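Local structure of peptidase M28 (Shewanella amazonensis SB2B, 3IIB) at residues Y24-S29 and G273-T278; V32-R37 and D44-D49; A182-M187 and D259-G264; T294-L299 and E318-K323; Y300-E303 and L307-G310. The protein probably acts as a zinc-dependent dipeptidase or carboxypeptidase of family M28, with a two-zinc active site. All coordinates share one frame; numbering follows the deposited sequence.

Interaction 1 of 5, residues Y24-S29 and G273-T278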
# COMPACT_ATOMS: atom_id res chain seq x y z
N TYR A 24 -5.56 18.18 -14.24
CA TYR A 24 -4.62 17.07 -14.04
C TYR A 24 -3.18 17.56 -14.19
O TYR A 24 -2.29 17.21 -13.40
CB TYR A 24 -4.89 15.93 -15.04
CG TYR A 24 -3.85 14.82 -14.90
CD1 TYR A 24 -4.00 13.80 -13.97
CD2 TYR A 24 -2.67 14.86 -15.65
CE1 TYR A 24 -3.04 12.81 -13.83
CE2 TYR A 24 -1.71 13.89 -15.51
CZ TYR A 24 -1.89 12.87 -14.60
OH TYR A 24 -0.91 11.90 -14.50
N ASP A 25 -2.95 18.38 -15.20
CA ASP A 25 -1.61 18.89 -15.48
C ASP A 25 -1.06 19.72 -14.32
O ASP A 25 0.12 19.69 -14.06
CB ASP A 25 -1.61 19.76 -16.74
CG ASP A 25 -1.87 18.97 -18.02
OD1 ASP A 25 -1.66 17.75 -18.09
OD2 ASP A 25 -2.33 19.64 -18.97
N ILE A 26 -1.94 20.44 -13.61
CA ILE A 26 -1.48 21.27 -12.50
C ILE A 26 -1.03 20.36 -11.34
O ILE A 26 0.03 20.57 -10.74
CB ILE A 26 -2.55 22.27 -12.03
CG1 ILE A 26 -2.75 23.35 -13.09
CG2 ILE A 26 -2.08 22.94 -10.77
CD1 ILE A 26 -3.95 24.25 -12.85
N VAL A 27 -1.81 19.32 -11.06
CA VAL A 27 -1.42 18.43 -9.96
C VAL A 27 -0.22 17.53 -10.33
O VAL A 27 0.65 17.23 -9.46
CB VAL A 27 -2.59 17.62 -9.34
CG1 VAL A 27 -3.26 16.69 -10.34
CG2 VAL A 27 -2.06 16.82 -8.11
N GLU A 28 -0.11 17.18 -11.61
CA GLU A 28 1.08 16.44 -12.07
C GLU A 28 2.30 17.35 -11.86
O GLU A 28 3.33 16.92 -11.37
CB GLU A 28 0.96 16.05 -13.53
CG GLU A 28 2.03 15.11 -14.05
CD GLU A 28 3.30 15.82 -14.55
OE1 GLU A 28 3.37 17.06 -14.61
OE2 GLU A 28 4.25 15.09 -14.90
N SER A 29 2.14 18.63 -12.19
CA SER A 29 3.25 19.58 -12.07
C SER A 29 3.72 19.72 -10.63
O SER A 29 4.93 19.70 -10.33
CB SER A 29 2.82 20.89 -12.68
OG SER A 29 3.87 21.86 -12.55
N GLY A 273 -6.83 19.62 -4.67
CA GLY A 273 -7.58 20.84 -4.38
C GLY A 273 -6.91 22.05 -4.99
O GLY A 273 -7.58 22.87 -5.60
N VAL A 274 -5.59 22.13 -4.90
CA VAL A 274 -4.87 23.23 -5.59
C VAL A 274 -5.23 23.28 -7.11
O VAL A 274 -5.51 24.36 -7.67
CB VAL A 274 -3.35 23.09 -5.39
CG1 VAL A 274 -2.60 24.10 -6.26
CG2 VAL A 274 -2.99 23.25 -3.90
N ALA A 275 -5.21 22.10 -7.73
CA ALA A 275 -5.47 21.99 -9.17
C ALA A 275 -6.90 22.31 -9.47
O ALA A 275 -7.18 22.93 -10.51
CB ALA A 275 -5.14 20.59 -9.67
N ILE A 276 -7.81 21.88 -8.60
CA ILE A 276 -9.24 22.08 -8.85
C ILE A 276 -9.54 23.56 -8.88
O ILE A 276 -10.13 24.07 -9.86
CB ILE A 276 -10.08 21.34 -7.80
CG1 ILE A 276 -10.07 19.85 -8.09
CG2 ILE A 276 -11.53 21.89 -7.76
CD1 ILE A 276 -10.41 18.95 -6.86
N VAL A 277 -9.15 24.28 -7.82
CA VAL A 277 -9.50 25.72 -7.74
C VAL A 277 -8.71 26.57 -8.75
O VAL A 277 -9.28 27.49 -9.38
CB VAL A 277 -9.45 26.31 -6.31
CG1 VAL A 277 -10.41 25.52 -5.37
CG2 VAL A 277 -8.01 26.37 -5.74
N THR A 278 -7.45 26.22 -8.99
CA THR A 278 -6.62 26.96 -10.00
C THR A 278 -7.14 26.76 -11.41
O THR A 278 -7.31 27.72 -12.16
CB THR A 278 -5.15 26.58 -9.91
OG1 THR A 278 -4.69 26.81 -8.58
CG2 THR A 278 -4.30 27.44 -10.88
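Ile-26 and Ala-275 meet where two helices of this zinc-exopeptidase fold lie against each other: helix 22-33, near the N terminus, rests on helix 267-285, which packs in turn on the central sheet. The two short segments run roughly antiparallel, with an angle of 142° between their directions and their axes approaching to 8.1 Å. Such a close approach suits alanine, whose single methyl lets the backbones draw together; the CA atoms of Ile-26 and Ala-275 are 5.2 Å apart.

The contact is apolar and buried, with no hydrogen bond from one segment to the other. Ala-275 CB sits between two neighbouring residues, 3.9 Å from Ile-26 CB and equally far from Val-27 CB, and it also touches the backbone N of Val-27. The two branches of Ile-26 divide the work. CG2, anti to the backbone N, lies over the Ala-275 backbone at 3.9 Å from CA, whereas the longer CG1 arm runs extended (chi2 169°) and carries CD1 a turn further along to Thr-278. Beta-branched side chains serve well here, since few rotamers are open to them in a helix and little freedom is lost on packing.

The polar element stays within helix 267-285. Thr-278 turns its methyl toward helix 22-33 and its hydroxyl back to its own backbone, where OG1 donates to Val-274 O at 2.7 Å. That carbonyl also accepts the Thr-278 amide, the two donors arriving from opposite faces of its plane. With the hydroxyl so engaged, Thr-278 behaves as an apolar residue toward its neighbour, and CG2 lies 3.8 Å from Ile-26 CD1.

Interaction 2 of 5, residues V32-R37 and D44-D49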
# COMPACT_ATOMS: atom_id res chain seq x y z
N VAL A 32 5.28 16.36 -9.19
CA VAL A 32 6.59 16.05 -9.79
C VAL A 32 7.66 17.10 -9.48
O VAL A 32 8.76 16.75 -9.07
CB VAL A 32 6.48 15.86 -11.32
CG1 VAL A 32 7.90 15.66 -11.97
CG2 VAL A 32 5.52 14.70 -11.65
N GLU A 33 7.31 18.39 -9.64
CA GLU A 33 8.31 19.46 -9.57
C GLU A 33 8.58 19.98 -8.13
O GLU A 33 9.55 20.71 -7.92
CB GLU A 33 7.89 20.61 -10.47
CG GLU A 33 7.68 20.23 -11.96
CD GLU A 33 6.96 21.31 -12.74
OE1 GLU A 33 7.15 22.48 -12.38
OE2 GLU A 33 6.13 21.01 -13.64
N VAL A 34 7.72 19.59 -7.20
CA VAL A 34 7.87 19.87 -5.79
C VAL A 34 7.84 18.61 -4.98
O VAL A 34 8.78 18.38 -4.22
CB VAL A 34 6.77 20.85 -5.29
CG1 VAL A 34 7.01 21.28 -3.83
CG2 VAL A 34 6.70 22.07 -6.20
N GLY A 35 6.78 17.82 -5.09
CA GLY A 35 6.62 16.67 -4.22
C GLY A 35 6.06 17.06 -2.85
O GLY A 35 5.37 18.08 -2.72
N PRO A 36 6.39 16.27 -1.80
CA PRO A 36 5.85 16.58 -0.49
C PRO A 36 6.33 17.94 -0.05
O PRO A 36 7.47 18.30 -0.35
CB PRO A 36 6.43 15.48 0.41
CG PRO A 36 7.60 14.99 -0.31
CD PRO A 36 7.34 15.14 -1.77
N ARG A 37 5.49 18.70 0.64
CA ARG A 37 5.85 20.09 1.02
C ARG A 37 5.32 20.40 2.43
O ARG A 37 4.35 21.15 2.65
CB ARG A 37 5.33 21.08 -0.04
CG ARG A 37 3.92 20.83 -0.42
CD ARG A 37 3.63 20.80 -1.89
NE ARG A 37 2.22 20.44 -2.04
CZ ARG A 37 1.76 19.26 -2.45
NH1 ARG A 37 2.59 18.31 -2.87
NH2 ARG A 37 0.46 19.06 -2.44
N ASP A 44 8.77 23.79 1.50
CA ASP A 44 7.77 24.84 1.69
C ASP A 44 8.04 26.01 0.74
O ASP A 44 7.14 26.38 -0.08
CB ASP A 44 7.78 25.19 3.19
CG ASP A 44 6.88 26.32 3.56
OD1 ASP A 44 6.26 26.99 2.71
OD2 ASP A 44 6.75 26.55 4.78
N LYS A 45 9.26 26.57 0.77
CA LYS A 45 9.59 27.61 -0.18
C LYS A 45 9.52 27.14 -1.63
O LYS A 45 9.07 27.89 -2.49
CB LYS A 45 10.97 28.21 0.10
CG LYS A 45 11.42 29.24 -0.91
CD LYS A 45 12.72 29.90 -0.42
CE LYS A 45 13.02 31.22 -1.15
NZ LYS A 45 12.66 31.36 -2.60
N VAL A 46 9.98 25.91 -1.90
CA VAL A 46 9.87 25.32 -3.26
C VAL A 46 8.43 25.32 -3.76
O VAL A 46 8.20 25.71 -4.91
CB VAL A 46 10.53 23.92 -3.35
CG1 VAL A 46 10.36 23.29 -4.75
CG2 VAL A 46 12.07 24.02 -2.93
N ALA A 47 7.48 24.93 -2.91
CA ALA A 47 6.07 24.89 -3.29
C ALA A 47 5.53 26.30 -3.52
O ALA A 47 4.80 26.56 -4.50
CB ALA A 47 5.25 24.16 -2.23
N VAL A 48 5.90 27.25 -2.64
CA VAL A 48 5.47 28.64 -2.82
C VAL A 48 5.99 29.20 -4.16
O VAL A 48 5.23 29.84 -4.90
CB VAL A 48 5.88 29.52 -1.57
CG1 VAL A 48 5.81 31.01 -1.90
CG2 VAL A 48 5.06 29.10 -0.35
N ASP A 49 7.28 28.98 -4.45
CA ASP A 49 7.88 29.53 -5.65
C ASP A 49 7.21 28.87 -6.87
O ASP A 49 6.88 29.54 -7.86
CB ASP A 49 9.39 29.33 -5.65
CG ASP A 49 10.09 30.26 -4.66
OD1 ASP A 49 9.46 31.23 -4.23
OD2 ASP A 49 11.25 29.98 -4.30
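Arg-37 reaches Ala-47 through an unusual fold of its chain: CG stands between the backbone N and the carbonyl carbon (chi1 47°), and a second bend at chi2 (-132°) turns the rest of the chain away from helix 42-57. The aliphatic part is thereby laid beside the methyl of Ala-47, with Arg-37 CD 3.7 Å from Ala-47 CB, while the guanidinium points elsewhere. Val-34 places CG1 anti to its backbone N (chi1 -173°), and this branch meets the same methyl at 3.7 Å from Ala-47 CB. Alanine suits the place because a larger group would probably crowd both partners.

At the exposed side, Val-34 and Val-46 overlap while pointing opposite ways, their CG1 atoms 4.0 Å apart. Two consecutive helices are joined here by a short loop: helix 22-33 ends, Val-34 is the first residue to leave helical geometry, and the chain comes back against the start of helix 42-57. Gly-35 has a positive phi, and a side chain there would run into the preceding carbonyl and the Pro-36 ring.

The head of Arg-37 grips its own turn. NH1 donates to Gly-35 O at 2.8 Å, in the guanidinium plane but well above the plane of the carbonyl. NH1 also bonds to Thr-265 O, NE to Leu-258 O and NH2 to Gly-266 O, tying the turn to the loop between strand 247-257 and helix 267-285.

Every acceptor named for this buried guanidinium is a neutral backbone carbonyl, so its charge is probably stabilised by peptide dipoles and may add to the positive potential near the metals, a zinc lying about 9 Å from the Arg-37 side chain.

Interaction 3 of 5, residues A182-M187 and D259-G264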
# COMPACT_ATOMS: atom_id res chain seq x y z
N ALA A 182 1.78 3.53 7.31
CA ALA A 182 1.56 4.26 8.54
C ALA A 182 1.13 5.70 8.20
O ALA A 182 1.75 6.38 7.34
CB ALA A 182 2.79 4.20 9.46
N HIS A 183 0.04 6.13 8.84
CA HIS A 183 -0.55 7.44 8.57
C HIS A 183 -0.04 8.42 9.64
O HIS A 183 -0.18 8.18 10.85
CB HIS A 183 -2.07 7.42 8.66
CG HIS A 183 -2.77 6.56 7.66
ND1 HIS A 183 -3.76 7.05 6.83
CD2 HIS A 183 -2.68 5.23 7.40
CE1 HIS A 183 -4.26 6.06 6.11
NE2 HIS A 183 -3.61 4.95 6.44
N THR A 184 0.57 9.52 9.18
CA THR A 184 0.99 10.60 10.07
C THR A 184 -0.12 11.64 10.21
O THR A 184 -1.27 11.38 9.85
CB THR A 184 2.35 11.21 9.59
OG1 THR A 184 2.92 12.00 10.64
CG2 THR A 184 2.25 11.99 8.20
N GLY A 185 0.23 12.81 10.73
CA GLY A 185 -0.73 13.90 10.94
C GLY A 185 -0.45 14.59 12.26
O GLY A 185 0.30 14.06 13.11
N MSE A 186 -1.04 15.75 12.42
CA MSE A 186 -0.69 16.63 13.51
C MSE A 186 -1.13 16.01 14.83
O MSE A 186 -2.19 15.32 14.94
CB MSE A 186 -1.32 18.00 13.33
CG MSE A 186 -0.89 19.01 14.29
SE MSE A 186 0.82 19.49 13.90
CE MSE A 186 0.64 21.10 14.96
N MSE A 187 -0.31 16.22 15.83
CA MSE A 187 -0.73 16.01 17.20
C MSE A 187 -0.23 17.20 18.02
O MSE A 187 0.63 17.99 17.55
CB MSE A 187 -0.15 14.74 17.72
CG MSE A 187 1.29 14.72 17.59
SE MSE A 187 2.15 13.95 19.12
CE MSE A 187 1.51 14.95 20.40
N ASP A 259 0.26 23.20 1.38
CA ASP A 259 1.18 22.36 2.14
C ASP A 259 0.67 20.91 2.18
O ASP A 259 -0.49 20.63 1.86
CB ASP A 259 1.38 22.92 3.54
CG ASP A 259 0.10 22.80 4.42
OD1 ASP A 259 -1.00 23.22 3.96
OD2 ASP A 259 0.18 22.32 5.58
N SER A 260 1.53 20.01 2.66
CA SER A 260 1.17 18.60 2.78
C SER A 260 2.00 18.00 3.86
O SER A 260 2.89 18.66 4.41
CB SER A 260 1.45 17.83 1.47
OG SER A 260 2.84 17.63 1.18
N TRP A 261 1.70 16.74 4.18
CA TRP A 261 2.66 15.89 4.93
C TRP A 261 3.80 15.43 3.99
O TRP A 261 3.76 15.66 2.75
CB TRP A 261 1.96 14.76 5.69
CG TRP A 261 1.28 15.38 6.90
CD1 TRP A 261 -0.01 15.76 6.98
CD2 TRP A 261 1.93 15.88 8.07
NE1 TRP A 261 -0.26 16.38 8.19
CE2 TRP A 261 0.93 16.49 8.87
CE3 TRP A 261 3.26 15.88 8.53
CZ2 TRP A 261 1.21 17.07 10.10
CZ3 TRP A 261 3.54 16.45 9.76
CH2 TRP A 261 2.53 17.03 10.54
N ASP A 262 4.80 14.81 4.61
CA ASP A 262 6.11 14.77 4.00
C ASP A 262 6.51 13.44 3.39
O ASP A 262 7.60 13.37 2.80
CB ASP A 262 7.20 15.22 5.01
CG ASP A 262 7.11 14.55 6.35
OD1 ASP A 262 5.99 14.26 6.87
OD2 ASP A 262 8.18 14.32 6.96
N GLU A 263 5.70 12.40 3.57
CA GLU A 263 6.10 11.03 3.17
C GLU A 263 5.54 10.53 1.84
O GLU A 263 6.09 9.56 1.27
CB GLU A 263 5.81 10.02 4.29
CG GLU A 263 6.43 10.44 5.63
CD GLU A 263 6.59 9.27 6.58
OE1 GLU A 263 5.56 8.76 7.01
OE2 GLU A 263 7.75 8.88 6.90
N GLY A 264 4.46 11.15 1.36
CA GLY A 264 3.94 10.93 -0.01
C GLY A 264 4.36 12.07 -0.93
O GLY A 264 5.46 12.64 -0.79
O HOH W 1 -2.37 17.23 10.16
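Trp-261 lays its indole against the backbone of residues 184-186, and most atoms of the side chain find a partner there. CB begins with the methyl of Thr-184, lying 3.7 Å from Thr-184 CG2; the same methyl then spans CG, CD2 and CE3, approaching the ring obliquely. That CG2 comes here because it lies between its own backbone N and carbonyl carbon, while OG1, anti to N (chi1 -164°), is directed to Ala-94 O and Arg-75. Further out, Gly-185 covers one face of the indole, with its CA 3.5 Å above the plane and offset toward the rim. Glycine is called for by the backbone, whose phi of 140° would jam a side chain against the preceding carbonyl.

The indole borders the two-zinc site of this M28 peptidase. The loop after strand 247-257 carries it beside Glu-304 and His-402, both zinc ligands, and the His-402 ring meets it edge-to-face. Thr-184 O accepts from His-402 ND1, so the 182-187 loop holds this ligand as well as the tryptophan. An alanine in place of Trp-261 would probably leave a gap beneath Gly-185 and the Thr-184 methyl and deprive the His-402 ring of its aromatic neighbour.

NE1 donates to a water at 3.0 Å that lies in the ring plane, and the same water accepts from Met-186 N, also at 3.0 Å; both donors are thus satisfied by one molecule. Next to the ring fusion, on the NE1 side, CZ2 comes 3.5 Å from Met-186 N and 4.2 Å from CB of that selenomethionine.

Interaction 4 of 5, residues T294-L299 and E318-K323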
# COMPACT_ATOMS: atom_id res chain seq x y z
N THR A 294 -14.59 40.12 -8.10
CA THR A 294 -13.26 39.54 -8.19
C THR A 294 -13.30 38.09 -7.70
O THR A 294 -13.97 37.80 -6.72
CB THR A 294 -12.29 40.37 -7.37
OG1 THR A 294 -12.22 41.68 -7.97
CG2 THR A 294 -10.91 39.69 -7.31
N ILE A 295 -12.65 37.19 -8.43
CA ILE A 295 -12.49 35.81 -7.96
C ILE A 295 -11.07 35.65 -7.46
O ILE A 295 -10.11 35.86 -8.19
CB ILE A 295 -12.79 34.79 -9.06
CG1 ILE A 295 -14.28 34.91 -9.44
CG2 ILE A 295 -12.42 33.35 -8.65
CD1 ILE A 295 -14.65 34.28 -10.84
N ARG A 296 -10.95 35.25 -6.20
CA ARG A 296 -9.65 35.14 -5.57
C ARG A 296 -9.36 33.66 -5.24
O ARG A 296 -10.12 33.02 -4.48
CB ARG A 296 -9.61 36.01 -4.30
CG ARG A 296 -8.25 35.94 -3.59
CD ARG A 296 -8.17 36.82 -2.37
NE ARG A 296 -8.19 38.23 -2.75
CZ ARG A 296 -8.44 39.24 -1.92
NH1 ARG A 296 -8.75 39.03 -0.63
NH2 ARG A 296 -8.40 40.48 -2.38
N VAL A 297 -8.28 33.13 -5.84
CA VAL A 297 -7.78 31.80 -5.53
C VAL A 297 -6.82 31.97 -4.36
O VAL A 297 -5.88 32.75 -4.45
CB VAL A 297 -7.06 31.14 -6.72
CG1 VAL A 297 -6.36 29.83 -6.31
CG2 VAL A 297 -8.07 30.84 -7.85
N VAL A 298 -7.06 31.26 -3.26
CA VAL A 298 -6.13 31.32 -2.14
C VAL A 298 -5.59 29.93 -1.90
O VAL A 298 -6.37 28.98 -1.66
CB VAL A 298 -6.76 31.88 -0.82
CG1 VAL A 298 -5.72 31.96 0.25
CG2 VAL A 298 -7.41 33.20 -1.10
N LEU A 299 -4.26 29.80 -1.96
CA LEU A 299 -3.60 28.55 -1.71
C LEU A 299 -2.93 28.69 -0.36
O LEU A 299 -1.91 29.37 -0.22
CB LEU A 299 -2.60 28.22 -2.83
CG LEU A 299 -3.12 28.25 -4.25
CD1 LEU A 299 -2.03 27.85 -5.28
CD2 LEU A 299 -4.31 27.28 -4.35
N GLU A 318 -9.12 41.19 7.80
CA GLU A 318 -10.23 41.55 8.67
C GLU A 318 -11.09 42.70 8.11
O GLU A 318 -12.30 42.57 8.07
CB GLU A 318 -9.69 41.95 10.06
CG GLU A 318 -10.72 42.42 11.03
CD GLU A 318 -10.11 42.91 12.34
OE1 GLU A 318 -8.86 42.98 12.45
OE2 GLU A 318 -10.89 43.23 13.26
N ALA A 319 -10.45 43.78 7.66
CA ALA A 319 -11.19 44.95 7.15
C ALA A 319 -11.86 44.67 5.80
O ALA A 319 -12.72 45.43 5.40
CB ALA A 319 -10.26 46.17 6.98
N GLU A 320 -11.42 43.60 5.11
CA GLU A 320 -11.92 43.23 3.80
C GLU A 320 -13.02 42.16 3.87
O GLU A 320 -13.65 41.85 2.86
CB GLU A 320 -10.76 42.70 2.96
CG GLU A 320 -11.00 42.73 1.48
CD GLU A 320 -9.92 41.99 0.68
OE1 GLU A 320 -9.38 40.98 1.17
OE2 GLU A 320 -9.66 42.37 -0.50
N LEU A 321 -13.22 41.55 5.04
CA LEU A 321 -14.15 40.39 5.13
C LEU A 321 -15.58 40.74 4.80
O LEU A 321 -16.36 39.92 4.31
CB LEU A 321 -14.10 39.76 6.53
CG LEU A 321 -12.76 39.05 6.85
CD1 LEU A 321 -12.81 38.31 8.18
CD2 LEU A 321 -12.28 38.10 5.75
N GLU A 322 -15.98 41.97 5.13
CA GLU A 322 -17.33 42.37 4.83
C GLU A 322 -17.59 42.32 3.34
O GLU A 322 -18.72 42.08 2.92
CB GLU A 322 -17.57 43.79 5.34
CG GLU A 322 -19.00 44.19 5.39
CD GLU A 322 -19.19 45.38 6.32
OE1 GLU A 322 -19.02 46.53 5.84
OE2 GLU A 322 -19.56 45.17 7.49
N LYS A 323 -16.56 42.56 2.54
CA LYS A 323 -16.66 42.47 1.08
C LYS A 323 -16.40 41.07 0.49
O LYS A 323 -16.41 40.91 -0.72
CB LYS A 323 -15.72 43.50 0.45
CG LYS A 323 -16.24 44.95 0.53
CD LYS A 323 -17.42 45.17 -0.41
CE LYS A 323 -17.89 46.61 -0.41
NZ LYS A 323 -18.92 46.88 -1.45
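The guanidinium of Arg-296 and the carboxylate of Glu-320 meet edge to edge, both oxygens lying near the guanidinium plane. The two planes are turned 36° apart, so the pair is twisted and not coplanar. The grip is an end-on, bidentate salt bridge: NH1 donates to Glu-320 OE1 at 2.7 Å and an almost straight 172°, while NH2 donates to Glu-320 OE2 at 2.9 Å. Both oxygens are met on their syn sides, NH1 standing further out of the carboxylate plane than NH2.

Arg-296 runs extended from the strand and bends at chi3 (-69°); Glu-320 stretches out to face it. Long chains suit both places, since the backbones stand well apart. The arginine has further partners, NE in a salt bridge with Glu-241 and NH1 in a hydrogen bond with Tyr-313 OH, while OE1 of Glu-320 also bonds to His-317. A leucine in place of Arg-296 would probably leave Glu-320 and Glu-241 without their shared cation, two carboxylates poorly compensated.

Strand 293-300 lies in the central sheet between strands 220-242 and 247-257. Arg-296 projects from the sheet face turned from helix 267-285, and its bridge ties the strand to the loop joining helix 308-316 to strand 324-329.

Interaction 5 of 5, residues Y300-E303 and L307-G310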
# COMPACT_ATOMS: atom_id res chain seq x y z
N TYR A 300 -3.58 28.12 0.65
CA TYR A 300 -3.22 28.40 2.03
C TYR A 300 -2.01 27.64 2.47
O TYR A 300 -1.81 26.48 2.10
CB TYR A 300 -4.39 28.07 3.00
CG TYR A 300 -5.61 28.97 2.92
CD1 TYR A 300 -5.64 30.15 3.60
CD2 TYR A 300 -6.73 28.61 2.19
CE1 TYR A 300 -6.76 30.99 3.58
CE2 TYR A 300 -7.84 29.45 2.13
CZ TYR A 300 -7.86 30.61 2.85
OH TYR A 300 -8.98 31.41 2.83
N ALA A 301 -1.22 28.31 3.30
CA ALA A 301 -0.08 27.74 3.99
C ALA A 301 -0.49 26.99 5.25
O ALA A 301 -1.40 27.39 5.98
CB ALA A 301 0.94 28.89 4.40
N ALA A 302 0.26 25.93 5.51
CA ALA A 302 0.35 25.32 6.82
C ALA A 302 -1.02 24.90 7.36
O ALA A 302 -1.28 24.99 8.55
CB ALA A 302 1.12 26.24 7.79
N GLU A 303 -1.88 24.41 6.49
CA GLU A 303 -3.17 23.86 6.94
C GLU A 303 -2.97 22.66 7.86
O GLU A 303 -3.68 22.52 8.84
CB GLU A 303 -4.06 23.51 5.74
CG GLU A 303 -5.45 23.02 6.14
CD GLU A 303 -5.52 21.54 6.47
OE1 GLU A 303 -4.57 20.81 6.14
OE2 GLU A 303 -6.55 21.10 7.03
N LEU A 307 -4.45 24.92 10.49
CA LEU A 307 -5.08 26.03 9.77
C LEU A 307 -4.33 27.35 9.94
O LEU A 307 -4.93 28.39 9.93
CB LEU A 307 -6.54 26.24 10.18
CG LEU A 307 -7.40 25.02 10.46
CD1 LEU A 307 -8.84 25.47 10.87
CD2 LEU A 307 -7.38 24.09 9.27
N LEU A 308 -3.02 27.32 10.07
CA LEU A 308 -2.29 28.54 10.36
C LEU A 308 -2.45 29.61 9.27
O LEU A 308 -2.62 30.78 9.57
CB LEU A 308 -0.80 28.25 10.59
CG LEU A 308 -0.50 27.24 11.71
CD1 LEU A 308 1.01 27.06 11.88
CD2 LEU A 308 -1.17 27.62 13.05
N GLY A 309 -2.37 29.21 8.00
CA GLY A 309 -2.58 30.16 6.93
C GLY A 309 -4.01 30.66 6.85
O GLY A 309 -4.22 31.84 6.64
N GLY A 310 -4.98 29.79 7.07
CA GLY A 310 -6.37 30.25 7.11
C GLY A 310 -6.63 31.28 8.21
O GLY A 310 -7.27 32.30 7.97
O HOH W 2 -9.20 32.03 5.69
O HOH W 3 -4.05 27.02 6.75
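Glu-303 O accepts the amide of Leu-307 in the straightest bond of this contact, 3.0 Å long with an angle of 174°. Next to it, Leu-308 N donates to Ala-302 O at 3.3 Å, arriving well above the carbonyl plane. A third, weak bond runs from Gly-309 N to Ala-301 O. Three successive carbonyls thus face the first amides of helix 308-316, which begins after Leu-307 at the N-cap position. One water continues the pattern, donating to Ala-301 O and accepting from Gly-310 N; a second joins Tyr-300 OH to Gly-310 O.

The close packing depends on Gly-309, where a CB would lie only 2.3 Å from Ala-301 O, a clash. The Tyr-300 ring meets Gly-310 obliquely, CD1 standing 3.6 Å from Gly-310 N. Beyond the hydrogen bonds, Ala-302 CB touches Leu-308 CB at 3.9 Å. Glu-303 and Leu-307 lie side by side: with CG anti to the backbone N (chi1 -176°) and a bend at chi2, the glutamate chain passes Leu-307 CD2, which lies 3.8 Å from its OE2.

Glu-303 is a ligand of the first zinc in a structure of this protein, though it does not bind the metal in this model, a zinc lying about 4 Å from its side chain. The bond from Leu-307 N, with its neighbours, probably steadies the backbone that bears it, and Asp-259 adds a weak bond to its amide. The chemistry implies a turn whose carbonyls are engaged by a helix start and a water, while the carboxylate is directed to the metal site.

From the N terminus, helix 22-33 takes part first in interaction 1, which closes a long loop of 243 residues by joining that helix to helix 267-285. Within this span fall two others: interaction 2, a short turn into helix 42-57, and later interaction 3, between the 182-187 and 259-264 loops. Interactions 2 and 3 meet where Arg-37 N bonds to Ser-260 OG, and both touch the second subunit. Beyond helix 267-285, interaction 4 spans strand 293-300 to residues 318-323 and encloses interaction 5. Interactions 1 and 4 share the helix-on-sheet packing, while Asp-259 links interaction 3 to 5 beside the zinc site. No two loops cross.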